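Local coordinates for protein AlyQ (Persicobacter sp. CCB-QB2, PDB 5XNR) that probably cleaves alginate by beta-elimination, through a lyase domain joined to a family 32 carbohydrate-binding module, at residues H234-K239 and Y387-Q392; I247-L252 and T362-E367; Q149-L154 and E177-Y182. All blocks are in the same frame, centred on the assembly; numbering follows the deposited sequence.

Overall arrangement
All three contacts belong to the alginate lyase part of the chain, a jelly-roll sandwich of antiparallel sheets. Interaction 1 pairs two long strands of the seven-stranded sheet, and interaction 2 joins the ends of strands 251-254 and 360-362 of the other sheet, and the turns next to them, beside a bound phosphate. Their centres are about 28 Å apart and their nearest atoms about 11 Å. Interaction 3, at the potassium site, touches interaction 1, where Y387 CE1 packs 3.8 Å from L154 O, but stays about 10 Å from interaction 2 at the nearest atoms. Across the sandwich, F356 and I358, in the same sheet as interaction 2, pack on V236 of interaction 1.

Interaction 1: H234-K239 and Y387-Q392; sequences HVVYVK and YFVSHQ
With CG between its backbone N and carbonyl carbon (chi1 64°), F388 carries its ring across to Y237, whose own CG swings anti to the backbone N (chi1 158°). Y237 CB therefore sits over one face of the F388 ring, a CH-pi contact 3.7 Å from the centroid. The two rings lie only 20° from parallel but slide apart, touching where Y237 CD2 meets F388 CE2 at 3.6 Å. Y237 OH reaches on to E304.

Beneath them the backbones pair as antiparallel strands of the jelly roll: Y237 and F388 exchange two hydrogen bonds, as do V235 and S390. On the other face V236 CG2 meets V389 CG1 at 3.7 Å, and at the strand end two imidazoles join edge to edge through a 2.9 Å hydrogen bond between H234 ND1 and H391 ND1. W228 stacks on the H234 ring and meets that of H391. Each NE2 has its own partner, T231 O for H234 and E217 for H391, so each ring is held through both nitrogens, probably settling its orientation. Both NE2 atoms probably donate, so the one proton between the ND1 atoms would give the pair a positive charge near E217.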
ATOM      1  N   HIS A 234     -10.331  12.817  23.105  1.00 36.19           N
ATOM      2  CA  HIS A 234     -10.262  13.224  21.707  1.00 35.36           C
ATOM      3  C   HIS A 234      -9.303  12.313  20.933  1.00 34.06           C
ATOM      4  O   HIS A 234      -8.149  12.167  21.325  1.00 37.13           O
ATOM      5  CB  HIS A 234      -9.829  14.687  21.617  1.00 35.90           C
ATOM      6  CG  HIS A 234     -10.659  15.577  22.470  1.00 36.92           C
ATOM      7  ND1 HIS A 234     -11.930  15.942  22.112  1.00 39.48           N
ATOM      8  CD2 HIS A 234     -10.425  16.132  23.675  1.00 38.54           C
ATOM      9  CE1 HIS A 234     -12.450  16.706  23.055  1.00 38.49           C
ATOM     10  NE2 HIS A 234     -11.545  16.842  24.020  1.00 36.03           N
ATOM     11  N   VAL A 235      -9.762  11.765  19.808  1.00 29.86           N
ATOM     12  CA  VAL A 235      -9.040  10.728  19.129  1.00 31.05           C
ATOM     13  C   VAL A 235      -9.006  11.015  17.629  1.00 31.53           C
ATOM     14  O   VAL A 235      -9.999  11.436  17.061  1.00 33.62           O
ATOM     15  CB  VAL A 235      -9.712   9.377  19.412  1.00 31.83           C
ATOM     16  CG1 VAL A 235      -8.936   8.206  18.849  1.00 30.39           C
ATOM     17  CG2 VAL A 235      -9.942   9.211  20.904  1.00 34.12           C
ATOM     18  N   VAL A 236      -7.856  10.776  17.008  1.00 31.92           N
ATOM     19  CA  VAL A 236      -7.787  10.610  15.545  1.00 31.48           C
ATOM     20  C   VAL A 236      -7.094   9.275  15.258  1.00 30.76           C
ATOM     21  O   VAL A 236      -6.032   9.010  15.793  1.00 33.16           O
ATOM     22  CB  VAL A 236      -7.073  11.773  14.824  1.00 30.03           C
ATOM     23  CG1 VAL A 236      -5.645  11.986  15.295  1.00 30.24           C
ATOM     24  CG2 VAL A 236      -7.089  11.581  13.323  1.00 29.89           C
ATOM     25  N   TYR A 237      -7.719   8.473  14.404  1.00 28.72           N
ATOM     26  CA  TYR A 237      -7.140   7.273  13.877  1.00 28.93           C
ATOM     27  C   TYR A 237      -6.997   7.425  12.370  1.00 29.64           C
ATOM     28  O   TYR A 237      -7.928   7.922  11.718  1.00 27.79           O
ATOM     29  CB  TYR A 237      -8.018   6.062  14.183  1.00 30.39           C
ATOM     30  CG  TYR A 237      -7.807   4.870  13.285  1.00 27.42           C
ATOM     31  CD1 TYR A 237      -6.909   3.878  13.608  1.00 28.29           C
ATOM     32  CD2 TYR A 237      -8.539   4.720  12.121  1.00 30.02           C
ATOM     33  CE1 TYR A 237      -6.731   2.771  12.787  1.00 32.07           C
ATOM     34  CE2 TYR A 237      -8.370   3.630  11.278  1.00 30.93           C
ATOM     35  CZ  TYR A 237      -7.463   2.644  11.620  1.00 31.69           C
ATOM     36  OH  TYR A 237      -7.313   1.557  10.827  1.00 28.56           O
ATOM     37  N   VAL A 238      -5.844   6.997  11.843  1.00 29.96           N
ATOM     38  CA  VAL A 238      -5.607   7.035  10.404  1.00 29.60           C
ATOM     39  C   VAL A 238      -4.913   5.739   9.991  1.00 28.14           C
ATOM     40  O   VAL A 238      -3.929   5.385  10.576  1.00 29.01           O
ATOM     41  CB  VAL A 238      -4.744   8.242   9.983  1.00 31.36           C
ATOM     42  CG1 VAL A 238      -4.578   8.293   8.471  1.00 33.08           C
ATOM     43  CG2 VAL A 238      -5.279   9.563  10.509  1.00 32.19           C
ATOM     44  N   LYS A 239      -5.399   5.099   8.934  1.00 30.55           N
ATOM     45  CA  LYS A 239      -4.675   4.041   8.223  1.00 31.90           C
ATOM     46  C   LYS A 239      -4.184   4.601   6.896  1.00 30.28           C
ATOM     47  O   LYS A 239      -4.997   4.964   6.057  1.00 31.40           O
ATOM     48  CB  LYS A 239      -5.559   2.824   7.920  1.00 35.74           C
ATOM     49  CG  LYS A 239      -4.910   1.753   7.044  1.00 38.70           C
ATOM     50  CD  LYS A 239      -5.832   0.603   6.657  1.00 40.05           C
ATOM     51  CE  LYS A 239      -5.615  -0.656   7.465  1.00 45.63           C
ATOM     52  NZ  LYS A 239      -6.592  -1.715   7.099  1.00 50.01           N
ATOM     53  N   TYR A 387      -9.936   6.325   8.196  1.00 29.49           N
ATOM     54  CA  TYR A 387      -9.663   7.247   9.275  1.00 30.58           C
ATOM     55  C   TYR A 387     -10.955   7.494  10.064  1.00 30.24           C
ATOM     56  O   TYR A 387     -12.040   7.270   9.524  1.00 28.82           O
ATOM     57  CB  TYR A 387      -9.134   8.575   8.732  1.00 31.38           C
ATOM     58  CG  TYR A 387     -10.192   9.349   8.002  1.00 33.84           C
ATOM     59  CD1 TYR A 387     -10.444   9.116   6.664  1.00 35.21           C
ATOM     60  CD2 TYR A 387     -11.005  10.255   8.668  1.00 35.24           C
ATOM     61  CE1 TYR A 387     -11.454   9.800   6.001  1.00 39.92           C
ATOM     62  CE2 TYR A 387     -12.023  10.940   8.019  1.00 35.34           C
ATOM     63  CZ  TYR A 387     -12.246  10.716   6.674  1.00 36.83           C
ATOM     64  OH  TYR A 387     -13.212  11.410   6.005  1.00 39.11           O
ATOM     65  N   PHE A 388     -10.836   7.963  11.314  1.00 29.00           N
ATOM     66  CA  PHE A 388     -12.010   8.479  12.042  1.00 30.21           C
ATOM     67  C   PHE A 388     -11.524   9.413  13.143  1.00 29.35           C
ATOM     68  O   PHE A 388     -10.349   9.383  13.502  1.00 31.06           O
ATOM     69  CB  PHE A 388     -12.899   7.357  12.610  1.00 29.55           C
ATOM     70  CG  PHE A 388     -12.273   6.462  13.659  1.00 30.80           C
ATOM     71  CD1 PHE A 388     -12.114   6.894  14.975  1.00 31.30           C
ATOM     72  CD2 PHE A 388     -11.886   5.162  13.340  1.00 29.44           C
ATOM     73  CE1 PHE A 388     -11.532   6.068  15.925  1.00 32.00           C
ATOM     74  CE2 PHE A 388     -11.319   4.333  14.295  1.00 29.71           C
ATOM     75  CZ  PHE A 388     -11.131   4.789  15.582  1.00 30.45           C
ATOM     76  N   VAL A 389     -12.438  10.205  13.681  1.00 29.15           N
ATOM     77  CA  VAL A 389     -12.143  11.056  14.848  1.00 29.88           C
ATOM     78  C   VAL A 389     -13.314  10.961  15.839  1.00 30.54           C
ATOM     79  O   VAL A 389     -14.448  10.738  15.434  1.00 27.19           O
ATOM     80  CB  VAL A 389     -11.867  12.526  14.458  1.00 29.03           C
ATOM     81  CG1 VAL A 389     -10.581  12.681  13.665  1.00 27.48           C
ATOM     82  CG2 VAL A 389     -13.043  13.170  13.732  1.00 28.74           C
ATOM     83  N   SER A 390     -13.038  11.136  17.127  1.00 31.26           N
ATOM     84  CA  SER A 390     -14.115  11.164  18.131  1.00 34.26           C
ATOM     85  C   SER A 390     -13.840  12.266  19.159  1.00 36.28           C
ATOM     86  O   SER A 390     -12.691  12.582  19.469  1.00 35.34           O
ATOM     87  CB  SER A 390     -14.293   9.813  18.813  1.00 34.17           C
ATOM     88  OG  SER A 390     -13.115   9.411  19.509  1.00 34.74           O
ATOM     89  N   HIS A 391     -14.912  12.821  19.691  1.00 37.29           N
ATOM     90  CA  HIS A 391     -14.832  13.842  20.716  1.00 39.33           C
ATOM     91  C   HIS A 391     -15.828  13.542  21.839  1.00 38.93           C
ATOM     92  O   HIS A 391     -16.952  13.188  21.575  1.00 34.97           O
ATOM     93  CB  HIS A 391     -15.108  15.210  20.090  1.00 38.19           C
ATOM     94  CG  HIS A 391     -14.119  15.596  19.054  1.00 37.40           C
ATOM     95  ND1 HIS A 391     -12.821  15.928  19.370  1.00 40.20           N
ATOM     96  CD2 HIS A 391     -14.237  15.736  17.719  1.00 37.61           C
ATOM     97  CE1 HIS A 391     -12.168  16.241  18.268  1.00 38.06           C
ATOM     98  NE2 HIS A 391     -13.015  16.135  17.247  1.00 37.39           N
ATOM     99  N   GLN A 392     -15.422  13.774  23.077  1.00 46.43           N
ATOM    100  CA  GLN A 392     -16.222  13.422  24.247  1.00 56.78           C
ATOM    101  C   GLN A 392     -15.862  14.354  25.413  1.00 62.04           C
ATOM    102  O   GLN A 392     -14.701  14.703  25.569  1.00 59.11           O
ATOM    103  CB  GLN A 392     -15.943  11.957  24.592  1.00 61.30           C
ATOM    104  CG  GLN A 392     -17.138  11.188  25.131  1.00 65.37           C
ATOM    105  CD  GLN A 392     -16.953   9.696  24.960  1.00 70.80           C
ATOM    106  OE1 GLN A 392     -15.869   9.225  24.613  1.00 65.25           O
ATOM    107  NE2 GLN A 392     -18.020   8.938  25.180  1.00 64.31           N
TER

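Interaction 2: I247-L252 and T362-E367; sequences IVKDHL and TQSNSE. With PO4 (phosphate ion), chain E.
L252 and T362 face each other as an antiparallel non-hydrogen-bonded pair, CA to CA 4.3 Å, where strands 251-254 and 360-362 of the jelly-roll sheet meet. Just beyond, Q363 N donates to H251 O at 2.9 Å, approaching from 41° above the carbonyl plane instead of along a lone pair. An inverse gamma turn centred on D250 leads into the first strand and one centred on Q363 leads out of the second, each closed by a weak backbone bond. The turns bring K249 alongside S364.

The side chain of K249 carries most of what follows. Its CG stands anti to the backbone N (chi1 179°), and from there the chain bends at every later torsion to curl past the Q363 carbonyl, with CE 3.2 Å from Q363 O. On the way CG lies over one face of the H251 ring, offset toward its rim. At the tip, K249 NZ donates to O1 of the phosphate over 2.8 Å. Y210 OH and R272 NH1 hold the same ion, which probably came from the crystallisation liquor, so a lysine and an arginine gather round one anion. With an alanine here the phosphate would probably lose one of its charged partners, and the H251 ring the methylene packed on its face.

Beside the lysine, H251 CB and Q363 CB touch at 3.9 Å, while Q363 NE2 turns back to Y361 O. S364 OG packs against K249 CB and bonds to E369, whose carboxylate also receives K249 N. Further along, N365 sits at the N-cap of helix 366-369: its OD1 accepts from K368 N and, weakly, from E367 N 3.1 Å away.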
ATOM      1  N   ILE A 247      12.903  15.351  -3.418  1.00 40.27           N
ATOM      2  CA  ILE A 247      14.188  14.777  -3.820  1.00 42.58           C
ATOM      3  C   ILE A 247      15.320  15.282  -2.910  1.00 39.73           C
ATOM      4  O   ILE A 247      16.144  14.472  -2.446  1.00 35.74           O
ATOM      5  CB  ILE A 247      14.465  15.092  -5.300  1.00 46.90           C
ATOM      6  CG1 ILE A 247      13.424  14.431  -6.207  1.00 47.85           C
ATOM      7  CG2 ILE A 247      15.893  14.687  -5.657  1.00 46.64           C
ATOM      8  CD1 ILE A 247      13.498  14.870  -7.657  1.00 49.38           C
ATOM      9  N   VAL A 248      15.353  16.598  -2.689  1.00 37.89           N
ATOM     10  CA  VAL A 248      16.394  17.282  -1.903  1.00 43.47           C
ATOM     11  C   VAL A 248      16.055  17.218  -0.402  1.00 44.93           C
ATOM     12  O   VAL A 248      16.856  16.758   0.419  1.00 49.90           O
ATOM     13  CB  VAL A 248      16.555  18.754  -2.351  1.00 45.71           C
ATOM     14  CG1 VAL A 248      17.521  19.524  -1.451  1.00 46.73           C
ATOM     15  CG2 VAL A 248      16.975  18.870  -3.812  1.00 44.81           C
ATOM     16  N   LYS A 249      14.891  17.753  -0.052  1.00 43.85           N
ATOM     17  CA  LYS A 249      14.397  17.842   1.336  1.00 43.03           C
ATOM     18  C   LYS A 249      13.208  16.874   1.478  1.00 41.50           C
ATOM     19  O   LYS A 249      12.015  17.243   1.374  1.00 41.00           O
ATOM     20  CB  LYS A 249      14.065  19.307   1.647  1.00 41.41           C
ATOM     21  CG  LYS A 249      13.511  19.581   3.037  1.00 45.57           C
ATOM     22  CD  LYS A 249      14.015  20.877   3.649  1.00 45.15           C
ATOM     23  CE  LYS A 249      13.043  21.579   4.575  1.00 44.12           C
ATOM     24  NZ  LYS A 249      12.592  20.732   5.694  1.00 44.55           N
ATOM     25  N   ASP A 250      13.576  15.613   1.673  1.00 36.33           N
ATOM     26  CA  ASP A 250      12.669  14.471   1.717  1.00 35.12           C
ATOM     27  C   ASP A 250      11.963  14.400   3.085  1.00 36.29           C
ATOM     28  O   ASP A 250      12.182  13.472   3.883  1.00 32.73           O
ATOM     29  CB  ASP A 250      13.467  13.194   1.416  1.00 36.19           C
ATOM     30  CG  ASP A 250      14.645  12.918   2.347  1.00 33.97           C
ATOM     31  OD1 ASP A 250      15.233  13.885   2.874  1.00 34.11           O
ATOM     32  OD2 ASP A 250      14.959  11.729   2.544  1.00 34.91           O
ATOM     33  N   HIS A 251      11.119  15.394   3.345  1.00 37.15           N
ATOM     34  CA  HIS A 251      10.515  15.631   4.652  1.00 37.57           C
ATOM     35  C   HIS A 251       9.014  15.885   4.450  1.00 38.17           C
ATOM     36  O   HIS A 251       8.641  16.666   3.568  1.00 40.03           O
ATOM     37  CB  HIS A 251      11.105  16.880   5.329  1.00 40.81           C
ATOM     38  CG  HIS A 251      12.560  16.880   5.685  1.00 41.87           C
ATOM     39  ND1 HIS A 251      13.115  17.929   6.409  1.00 39.20           N
ATOM     40  CD2 HIS A 251      13.568  16.005   5.454  1.00 43.09           C
ATOM     41  CE1 HIS A 251      14.401  17.714   6.587  1.00 40.14           C
ATOM     42  NE2 HIS A 251      14.710  16.537   6.008  1.00 42.98           N
ATOM     43  N   LEU A 252       8.175  15.326   5.308  1.00 33.58           N
ATOM     44  CA  LEU A 252       6.747  15.337   5.095  1.00 34.82           C
ATOM     45  C   LEU A 252       6.015  15.146   6.431  1.00 32.24           C
ATOM     46  O   LEU A 252       6.413  14.326   7.225  1.00 31.65           O
ATOM     47  CB  LEU A 252       6.436  14.194   4.121  1.00 34.70           C
ATOM     48  CG  LEU A 252       4.989  14.093   3.668  1.00 35.33           C
ATOM     49  CD1 LEU A 252       4.886  13.351   2.342  1.00 34.55           C
ATOM     50  CD2 LEU A 252       4.146  13.406   4.734  1.00 39.28           C
ATOM     51  N   THR A 362       3.801  18.663   2.887  1.00 31.73           N
ATOM     52  CA  THR A 362       5.167  18.342   2.479  1.00 31.01           C
ATOM     53  C   THR A 362       6.076  19.489   2.920  1.00 34.40           C
ATOM     54  O   THR A 362       5.824  20.661   2.571  1.00 33.17           O
ATOM     55  CB  THR A 362       5.235  18.054   0.976  1.00 31.18           C
ATOM     56  OG1 THR A 362       4.428  16.902   0.740  1.00 31.41           O
ATOM     57  CG2 THR A 362       6.640  17.813   0.463  1.00 31.05           C
ATOM     58  N   GLN A 363       7.131  19.174   3.672  1.00 33.26           N
ATOM     59  CA  GLN A 363       8.005  20.227   4.169  1.00 35.02           C
ATOM     60  C   GLN A 363       9.107  20.541   3.137  1.00 38.01           C
ATOM     61  O   GLN A 363      10.289  20.504   3.471  1.00 39.09           O
ATOM     62  CB  GLN A 363       8.608  19.813   5.512  1.00 36.71           C
ATOM     63  CG  GLN A 363       7.576  19.415   6.559  1.00 35.88           C
ATOM     64  CD  GLN A 363       6.655  20.550   6.924  1.00 33.26           C
ATOM     65  OE1 GLN A 363       7.020  21.458   7.676  1.00 32.26           O
ATOM     66  NE2 GLN A 363       5.439  20.485   6.399  1.00 32.21           N
ATOM     67  N   SER A 364       8.747  20.848   1.884  1.00 40.48           N
ATOM     68  CA  SER A 364       9.739  21.352   0.918  1.00 42.85           C
ATOM     69  C   SER A 364       9.087  22.380  -0.009  1.00 43.11           C
ATOM     70  O   SER A 364       7.885  22.628   0.090  1.00 47.40           O
ATOM     71  CB  SER A 364      10.399  20.240   0.141  1.00 41.13           C
ATOM     72  OG  SER A 364      11.563  20.734  -0.515  1.00 39.23           O
ATOM     73  N   ASN A 365       9.888  22.980  -0.886  1.00 43.93           N
ATOM     74  CA  ASN A 365       9.384  24.018  -1.797  1.00 44.65           C
ATOM     75  C   ASN A 365      10.409  24.244  -2.919  1.00 43.59           C
ATOM     76  O   ASN A 365      11.406  23.523  -2.999  1.00 47.78           O
ATOM     77  CB  ASN A 365       9.010  25.288  -1.021  1.00 45.42           C
ATOM     78  CG  ASN A 365      10.166  25.897  -0.249  1.00 47.17           C
ATOM     79  OD1 ASN A 365      11.314  25.761  -0.662  1.00 45.59           O
ATOM     80  ND2 ASN A 365       9.878  26.579   0.854  1.00 44.27           N
ATOM     81  N   SER A 366      10.156  25.218  -3.796  1.00 46.79           N
ATOM     82  CA  SER A 366      11.026  25.471  -4.985  1.00 51.21           C
ATOM     83  C   SER A 366      12.409  25.998  -4.566  1.00 50.47           C
ATOM     84  O   SER A 366      13.408  25.787  -5.285  1.00 52.34           O
ATOM     85  CB  SER A 366      10.361  26.408  -5.985  1.00 48.07           C
ATOM     86  OG  SER A 366       9.762  27.517  -5.333  1.00 49.70           O
ATOM     87  N   GLU A 367      12.472  26.671  -3.414  1.00 53.71           N
ATOM     88  CA  GLU A 367      13.735  27.272  -2.912  1.00 54.48           C
ATOM     89  C   GLU A 367      14.661  26.158  -2.395  1.00 52.88           C
ATOM     90  O   GLU A 367      15.872  26.216  -2.621  1.00 52.14           O
ATOM     91  CB  GLU A 367      13.405  28.373  -1.900  1.00 53.54           C
ATOM     92  CG  GLU A 367      12.437  29.395  -2.494  1.00 55.37           C
ATOM     93  CD  GLU A 367      12.331  30.738  -1.797  1.00 55.10           C
ATOM     94  OE1 GLU A 367      12.674  30.799  -0.606  1.00 55.20           O
ATOM     95  OE2 GLU A 367      11.878  31.716  -2.441  1.00 53.76           O
TER
HETATM   96  P   PO4 E 604      12.258  23.035   8.750  1.00 50.73           P
HETATM   97  O1  PO4 E 604      11.622  21.855   8.061  1.00 41.32           O
HETATM   98  O2  PO4 E 604      13.747  23.017   8.433  1.00 47.64           O
HETATM   99  O3  PO4 E 604      11.618  24.348   8.281  1.00 49.61           O
HETATM  100  O4  PO4 E 604      12.037  22.959  10.247  1.00 44.31           O

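Interaction 3: Q149-L154 and E177-Y182; sequences QIPSDL and EANNEY. With K (potassium ion), chain C.
Two loops meet here at the surface of the lyase domain: Q149 to L154, which winds into a 3-10 turn ahead of strand 161-164, and E177 to Y182, which leads into strand 183-185. They are joined by one well-aimed amide bond and by the packing of I150 and P151 on the backbone and amide of the other loop. N179 ND2 donates to Q149 O over 2.9 Å at 174°, and donor and acceptor lie in each other's planes, the oxygen in the amide plane of N179 and the nitrogen in the carbonyl plane of Q149. The other end of the amide is taken too, since N179 OD1 accepts from V185 N, so the group is held at both ends and its flip is settled. P151 CD rests 3.6 Å from that same OD1.

I150 packs against the backbone of the partner loop, its CB 3.4 Å and its CD1 3.5 Å from E177 O. Its CG1 lies between the backbone N and the carbonyl carbon (chi1 62°), which sends CD1 along the E177 main chain. The loop that supplies the acceptor is itself braced: D153 OD2 takes Q149 N with its anti lone pair and I150 N from above the carboxylate plane, pinning the peptide whose carbonyl N179 uses.

E177 carries its carboxylate to the potassium ion, bound by OE2 at 2.6 Å together with the D171 carboxylate and the T173 backbone carbonyl, while S152 OG bonds to the adjoining G176 N. At the far end N180 OD1 accepts from Y182 N, an Asx turn. Around the pair, P151 packs on W183 and L154 on V185 of strand 183-185, L154 also reaches M192, and Y182 lies against P197 of strand 192-197.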
ATOM      1  N   GLN A 149     -15.192   5.754  -6.176  1.00 42.47           N
ATOM      2  CA  GLN A 149     -15.041   6.438  -7.468  1.00 45.71           C
ATOM      3  C   GLN A 149     -14.442   7.826  -7.236  1.00 37.84           C
ATOM      4  O   GLN A 149     -13.582   8.251  -7.989  1.00 35.16           O
ATOM      5  CB  GLN A 149     -16.378   6.552  -8.229  1.00 54.24           C
ATOM      6  CG  GLN A 149     -16.643   5.415  -9.221  1.00 63.11           C
ATOM      7  CD  GLN A 149     -15.509   5.130 -10.196  1.00 75.37           C
ATOM      8  OE1 GLN A 149     -14.697   5.999 -10.544  1.00 67.97           O
ATOM      9  NE2 GLN A 149     -15.439   3.889 -10.666  1.00 77.02           N
ATOM     10  N   ILE A 150     -14.936   8.534  -6.229  1.00 35.27           N
ATOM     11  CA  ILE A 150     -14.438   9.886  -5.915  1.00 36.58           C
ATOM     12  C   ILE A 150     -13.955   9.941  -4.456  1.00 36.21           C
ATOM     13  O   ILE A 150     -14.379   9.160  -3.603  1.00 35.09           O
ATOM     14  CB  ILE A 150     -15.494  10.972  -6.222  1.00 35.90           C
ATOM     15  CG1 ILE A 150     -16.769  10.835  -5.383  1.00 36.74           C
ATOM     16  CG2 ILE A 150     -15.812  11.029  -7.714  1.00 36.95           C
ATOM     17  CD1 ILE A 150     -17.793  11.959  -5.624  1.00 37.65           C
ATOM     18  N   PRO A 151     -13.055  10.878  -4.145  1.00 34.99           N
ATOM     19  CA  PRO A 151     -12.488  10.857  -2.793  1.00 34.77           C
ATOM     20  C   PRO A 151     -13.541  10.942  -1.672  1.00 36.31           C
ATOM     21  O   PRO A 151     -13.369  10.276  -0.633  1.00 35.21           O
ATOM     22  CB  PRO A 151     -11.571  12.079  -2.753  1.00 34.10           C
ATOM     23  CG  PRO A 151     -11.284  12.357  -4.209  1.00 34.68           C
ATOM     24  CD  PRO A 151     -12.591  12.043  -4.898  1.00 34.08           C
ATOM     25  N   SER A 152     -14.620  11.714  -1.865  1.00 34.35           N
ATOM     26  CA  SER A 152     -15.668  11.822  -0.822  1.00 34.45           C
ATOM     27  C   SER A 152     -16.269  10.449  -0.487  1.00 34.87           C
ATOM     28  O   SER A 152     -16.884  10.295   0.544  1.00 37.93           O
ATOM     29  CB  SER A 152     -16.748  12.824  -1.199  1.00 34.31           C
ATOM     30  OG  SER A 152     -17.688  12.290  -2.115  1.00 33.95           O
ATOM     31  N   ASP A 153     -16.107   9.447  -1.336  1.00 37.18           N
ATOM     32  CA  ASP A 153     -16.717   8.135  -1.086  1.00 38.57           C
ATOM     33  C   ASP A 153     -16.042   7.434   0.094  1.00 38.40           C
ATOM     34  O   ASP A 153     -16.689   6.670   0.787  1.00 39.11           O
ATOM     35  CB  ASP A 153     -16.627   7.220  -2.306  1.00 39.39           C
ATOM     36  CG  ASP A 153     -17.548   7.626  -3.441  1.00 39.23           C
ATOM     37  OD1 ASP A 153     -18.528   8.353  -3.189  1.00 45.33           O
ATOM     38  OD2 ASP A 153     -17.278   7.195  -4.562  1.00 38.75           O
ATOM     39  N   LEU A 154     -14.766   7.741   0.302  1.00 37.60           N
ATOM     40  CA  LEU A 154     -13.914   7.158   1.357  1.00 37.23           C
ATOM     41  C   LEU A 154     -14.075   7.883   2.697  1.00 36.95           C
ATOM     42  O   LEU A 154     -13.403   7.513   3.680  1.00 35.29           O
ATOM     43  CB  LEU A 154     -12.462   7.256   0.880  1.00 39.65           C
ATOM     44  CG  LEU A 154     -12.166   6.360  -0.321  1.00 42.98           C
ATOM     45  CD1 LEU A 154     -11.181   7.005  -1.264  1.00 41.60           C
ATOM     46  CD2 LEU A 154     -11.700   4.976   0.135  1.00 43.30           C
ATOM     47  N   GLU A 177     -17.035  15.924  -4.784  1.00 39.04           N
ATOM     48  CA  GLU A 177     -15.988  16.565  -5.640  1.00 37.38           C
ATOM     49  C   GLU A 177     -15.330  15.508  -6.520  1.00 38.18           C
ATOM     50  O   GLU A 177     -15.219  14.335  -6.109  1.00 40.69           O
ATOM     51  CB  GLU A 177     -14.893  17.254  -4.824  1.00 36.51           C
ATOM     52  CG  GLU A 177     -15.267  18.650  -4.376  1.00 36.62           C
ATOM     53  CD  GLU A 177     -15.470  19.672  -5.485  1.00 37.83           C
ATOM     54  OE1 GLU A 177     -14.573  19.831  -6.329  1.00 42.36           O
ATOM     55  OE2 GLU A 177     -16.519  20.330  -5.487  1.00 41.59           O
ATOM     56  N   ALA A 178     -14.913  15.937  -7.718  1.00 37.70           N
ATOM     57  CA  ALA A 178     -14.247  15.049  -8.665  1.00 37.92           C
ATOM     58  C   ALA A 178     -12.803  14.803  -8.209  1.00 37.17           C
ATOM     59  O   ALA A 178     -12.233  15.585  -7.458  1.00 32.89           O
ATOM     60  CB  ALA A 178     -14.277  15.630 -10.057  1.00 40.17           C
ATOM     61  N   ASN A 179     -12.243  13.695  -8.666  1.00 35.85           N
ATOM     62  CA  ASN A 179     -10.831  13.439  -8.497  1.00 33.73           C
ATOM     63  C   ASN A 179     -10.040  14.559  -9.179  1.00 35.65           C
ATOM     64  O   ASN A 179     -10.381  14.928 -10.293  1.00 33.50           O
ATOM     65  CB  ASN A 179     -10.410  12.121  -9.145  1.00 32.41           C
ATOM     66  CG  ASN A 179     -11.061  10.926  -8.501  1.00 32.13           C
ATOM     67  OD1 ASN A 179     -10.618  10.484  -7.441  1.00 35.63           O
ATOM     68  ND2 ASN A 179     -12.103  10.408  -9.131  1.00 27.62           N
ATOM     69  N   ASN A 180      -8.983  15.045  -8.528  1.00 36.02           N
ATOM     70  CA  ASN A 180      -8.063  16.033  -9.137  1.00 37.60           C
ATOM     71  C   ASN A 180      -6.597  15.577  -8.939  1.00 37.55           C
ATOM     72  O   ASN A 180      -6.323  14.501  -8.372  1.00 32.37           O
ATOM     73  CB  ASN A 180      -8.401  17.452  -8.650  1.00 36.06           C
ATOM     74  CG  ASN A 180      -8.164  17.685  -7.174  1.00 36.50           C
ATOM     75  OD1 ASN A 180      -7.036  17.592  -6.703  1.00 34.57           O
ATOM     76  ND2 ASN A 180      -9.213  18.032  -6.446  1.00 32.11           N
ATOM     77  N   GLU A 181      -5.641  16.386  -9.404  1.00 35.85           N
ATOM     78  CA  GLU A 181      -4.226  15.972  -9.430  1.00 36.39           C
ATOM     79  C   GLU A 181      -3.629  16.006  -8.021  1.00 33.45           C
ATOM     80  O   GLU A 181      -2.562  15.489  -7.823  1.00 36.86           O
ATOM     81  CB  GLU A 181      -3.378  16.885 -10.319  1.00 41.61           C
ATOM     82  CG  GLU A 181      -3.171  18.279  -9.722  1.00 44.00           C
ATOM     83  CD  GLU A 181      -2.315  19.251 -10.521  1.00 43.46           C
ATOM     84  OE1 GLU A 181      -1.188  18.856 -10.873  1.00 40.41           O
ATOM     85  OE2 GLU A 181      -2.772  20.428 -10.744  1.00 47.09           O
ATOM     86  N   TYR A 182      -4.301  16.649  -7.084  1.00 33.23           N
ATOM     87  CA  TYR A 182      -3.831  16.773  -5.701  1.00 34.10           C
ATOM     88  C   TYR A 182      -4.565  15.790  -4.760  1.00 33.65           C
ATOM     89  O   TYR A 182      -4.006  15.374  -3.733  1.00 34.40           O
ATOM     90  CB  TYR A 182      -4.032  18.213  -5.230  1.00 32.69           C
ATOM     91  CG  TYR A 182      -3.344  19.279  -6.048  1.00 31.15           C
ATOM     92  CD1 TYR A 182      -1.997  19.188  -6.350  1.00 31.73           C
ATOM     93  CD2 TYR A 182      -4.018  20.415  -6.455  1.00 31.54           C
ATOM     94  CE1 TYR A 182      -1.346  20.169  -7.078  1.00 33.84           C
ATOM     95  CE2 TYR A 182      -3.382  21.420  -7.173  1.00 33.16           C
ATOM     96  CZ  TYR A 182      -2.036  21.299  -7.483  1.00 35.40           C
ATOM     97  OH  TYR A 182      -1.388  22.276  -8.188  1.00 38.16           O
TER
HETATM   98  K     K C 602     -16.846  22.072  -3.619  1.00 52.50           K